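TssK (Serratia sp. FS14, PDB 5Y0E) probably serves as a trimeric component of the type VI secretion system baseplate, linking it to the membrane complex. Local coordinates at residues R261-W266 and G299-L304. Numbering follows the deposited sequence.
Sequences RLFADW and GKLMLL
Leu301 reaches from helix 294-309 in between Phe263 and Trp266 on helix 259-273, and tracing it outward from the backbone locates most of the contact. Its CB leaves the helix toward the 261-266 segment. CG comes next, 4.1 Å from CB of Trp266 and at a similar distance from that residue's backbone C. At the tip, CD2 does the touching: it lies 3.6 Å from CE2 of Phe263 and, on its other flank, 3.7 Å from CB of Trp266. Measured to the centroid of the Phe263 ring, the same CD2 is 3.7 Å away and 17° off the ring normal, which meets the criterion for a CH-pi contact over the face. Phe263 offers this face because its CG is anti to the backbone N, carrying the ring toward 299-304 although its CB sets off to one side.

The two helices belong to the bundle of long helices between the protein's two beta-rich parts; the axes of the two short segments approach to 10.9 Å, with 35° between their N-to-C directions, and the contacts that span this distance are mainly between side chains. Beside Leu301, Met302 has its CG anti to the carbonyl carbon and its chain bent at chi2, which places SD 3.8 Å from CZ3 of Trp266. With SD 53° off the normal of the six-membered ring, this Met-aromatic contact is oblique. Leu262 CD1, from the indole's own helix, sits over one face of Trp266. Phe202 of helix 197-222 touches both Trp266 and Met302, while Tyr289 and Phe298 meet Phe263 edge-to-face.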
loop_
_atom_site.group_PDB
_atom_site.type_symbol
_atom_site.label_atom_id
_atom_site.label_comp_id
_atom_site.label_asym_id
_atom_site.label_seq_id
_atom_site.Cartn_x
_atom_site.Cartn_y
_atom_site.Cartn_z
ATOM N N ARG A 261 -5.771 1.314 -5.115
ATOM C CA ARG A 261 -4.760 1.210 -4.096
ATOM C C ARG A 261 -3.546 0.471 -4.630
ATOM O O ARG A 261 -2.405 0.882 -4.411
ATOM C CB ARG A 261 -5.373 0.531 -2.876
ATOM C CG ARG A 261 -4.476 0.404 -1.706
ATOM C CD ARG A 261 -5.125 -0.438 -0.650
ATOM N NE ARG A 261 -4.241 -0.614 0.485
ATOM C CZ ARG A 261 -4.357 -1.586 1.364
ATOM N NH1 ARG A 261 -5.326 -2.455 1.243
ATOM N NH2 ARG A 261 -3.496 -1.685 2.350
ATOM N N LEU A 262 -3.776 -0.593 -5.374
ATOM C CA LEU A 262 -2.665 -1.332 -5.943
ATOM C C LEU A 262 -1.892 -0.494 -6.951
ATOM O O LEU A 262 -0.665 -0.582 -7.030
ATOM C CB LEU A 262 -3.193 -2.589 -6.590
ATOM C CG LEU A 262 -2.145 -3.501 -7.179
ATOM C CD1 LEU A 262 -1.335 -4.193 -6.119
ATOM C CD2 LEU A 262 -2.875 -4.482 -8.011
ATOM N N PHE A 263 -2.598 0.316 -7.726
ATOM C CA PHE A 263 -1.955 1.108 -8.748
ATOM C C PHE A 263 -1.023 2.126 -8.124
ATOM O O PHE A 263 0.125 2.280 -8.551
ATOM C CB PHE A 263 -3.022 1.781 -9.597
ATOM C CG PHE A 263 -2.491 2.518 -10.764
ATOM C CD1 PHE A 263 -2.019 3.810 -10.628
ATOM C CD2 PHE A 263 -2.488 1.935 -12.020
ATOM C CE1 PHE A 263 -1.526 4.501 -11.718
ATOM C CE2 PHE A 263 -2.009 2.624 -13.114
ATOM C CZ PHE A 263 -1.527 3.900 -12.961
ATOM N N ALA A 264 -1.510 2.834 -7.107
ATOM C CA ALA A 264 -0.701 3.852 -6.459
ATOM C C ALA A 264 0.599 3.277 -5.919
ATOM O O ALA A 264 1.638 3.930 -5.965
ATOM C CB ALA A 264 -1.503 4.501 -5.347
ATOM N N ASP A 265 0.569 2.058 -5.413
ATOM C CA ASP A 265 1.813 1.467 -4.962
ATOM C C ASP A 265 2.739 1.169 -6.137
ATOM O O ASP A 265 3.937 1.423 -6.068
ATOM C CB ASP A 265 1.536 0.198 -4.155
ATOM C CG ASP A 265 1.070 0.475 -2.742
ATOM O OD1 ASP A 265 1.065 1.630 -2.283
ATOM O OD2 ASP A 265 0.712 -0.488 -2.058
ATOM N N TRP A 266 2.200 0.627 -7.221
ATOM C CA TRP A 266 3.037 0.196 -8.322
ATOM C C TRP A 266 3.596 1.386 -9.098
ATOM O O TRP A 266 4.723 1.335 -9.583
ATOM C CB TRP A 266 2.231 -0.745 -9.213
ATOM C CG TRP A 266 2.028 -2.073 -8.589
ATOM C CD1 TRP A 266 2.348 -2.421 -7.338
ATOM C CD2 TRP A 266 1.490 -3.243 -9.200
ATOM N NE1 TRP A 266 2.051 -3.725 -7.118
ATOM C CE2 TRP A 266 1.520 -4.253 -8.251
ATOM C CE3 TRP A 266 1.011 -3.536 -10.463
ATOM C CZ2 TRP A 266 1.084 -5.536 -8.516
ATOM C CZ3 TRP A 266 0.556 -4.811 -10.714
ATOM C CH2 TRP A 266 0.600 -5.791 -9.752
ATOM N N GLY A 299 -1.418 -1.626 -17.980
ATOM C CA GLY A 299 -0.537 -2.103 -19.021
ATOM C C GLY A 299 0.733 -1.296 -19.094
ATOM O O GLY A 299 1.818 -1.847 -19.186
ATOM N N LYS A 300 0.615 0.014 -19.002
ATOM C CA LYS A 300 1.803 0.839 -19.047
ATOM C C LYS A 300 2.665 0.612 -17.829
ATOM O O LYS A 300 3.889 0.588 -17.931
ATOM C CB LYS A 300 1.411 2.306 -19.162
ATOM C CG LYS A 300 0.326 2.516 -20.137
ATOM C CD LYS A 300 0.537 3.735 -20.989
ATOM C CE LYS A 300 0.219 5.001 -20.249
ATOM N NZ LYS A 300 -0.321 6.016 -21.198
ATOM N N LEU A 301 2.043 0.427 -16.673
ATOM C CA LEU A 301 2.796 0.230 -15.444
ATOM C C LEU A 301 3.532 -1.101 -15.458
ATOM O O LEU A 301 4.713 -1.170 -15.103
ATOM C CB LEU A 301 1.843 0.332 -14.254
ATOM C CG LEU A 301 2.280 1.021 -12.966
ATOM C CD1 LEU A 301 2.916 2.342 -13.310
ATOM C CD2 LEU A 301 1.089 1.248 -12.058
ATOM N N MET A 302 2.859 -2.165 -15.876
ATOM C CA MET A 302 3.509 -3.461 -15.902
ATOM C C MET A 302 4.717 -3.435 -16.818
ATOM O O MET A 302 5.740 -4.075 -16.537
ATOM C CB MET A 302 2.519 -4.528 -16.347
ATOM C CG MET A 302 1.554 -4.972 -15.269
ATOM S SD MET A 302 2.394 -5.729 -13.868
ATOM C CE MET A 302 3.182 -7.158 -14.576
ATOM N N LEU A 303 4.621 -2.687 -17.911
ATOM C CA LEU A 303 5.744 -2.555 -18.823
ATOM C C LEU A 303 6.934 -1.945 -18.119
ATOM O O LEU A 303 8.024 -2.517 -18.107
ATOM C CB LEU A 303 5.336 -1.701 -20.014
ATOM C CG LEU A 303 5.356 -2.266 -21.421
ATOM C CD1 LEU A 303 5.000 -1.208 -22.358
ATOM C CD2 LEU A 303 6.676 -2.815 -21.787
ATOM N N LEU A 304 6.740 -0.770 -17.530
ATOM C CA LEU A 304 7.824 -0.130 -16.806
ATOM C C LEU A 304 8.460 -1.064 -15.786
ATOM O O LEU A 304 9.679 -1.067 -15.614
ATOM C CB LEU A 304 7.310 1.128 -16.125
ATOM C CG LEU A 304 6.796 2.217 -17.074
ATOM C CD1 LEU A 304 6.060 3.233 -16.264
ATOM C CD2 LEU A 304 7.923 2.898 -17.843
#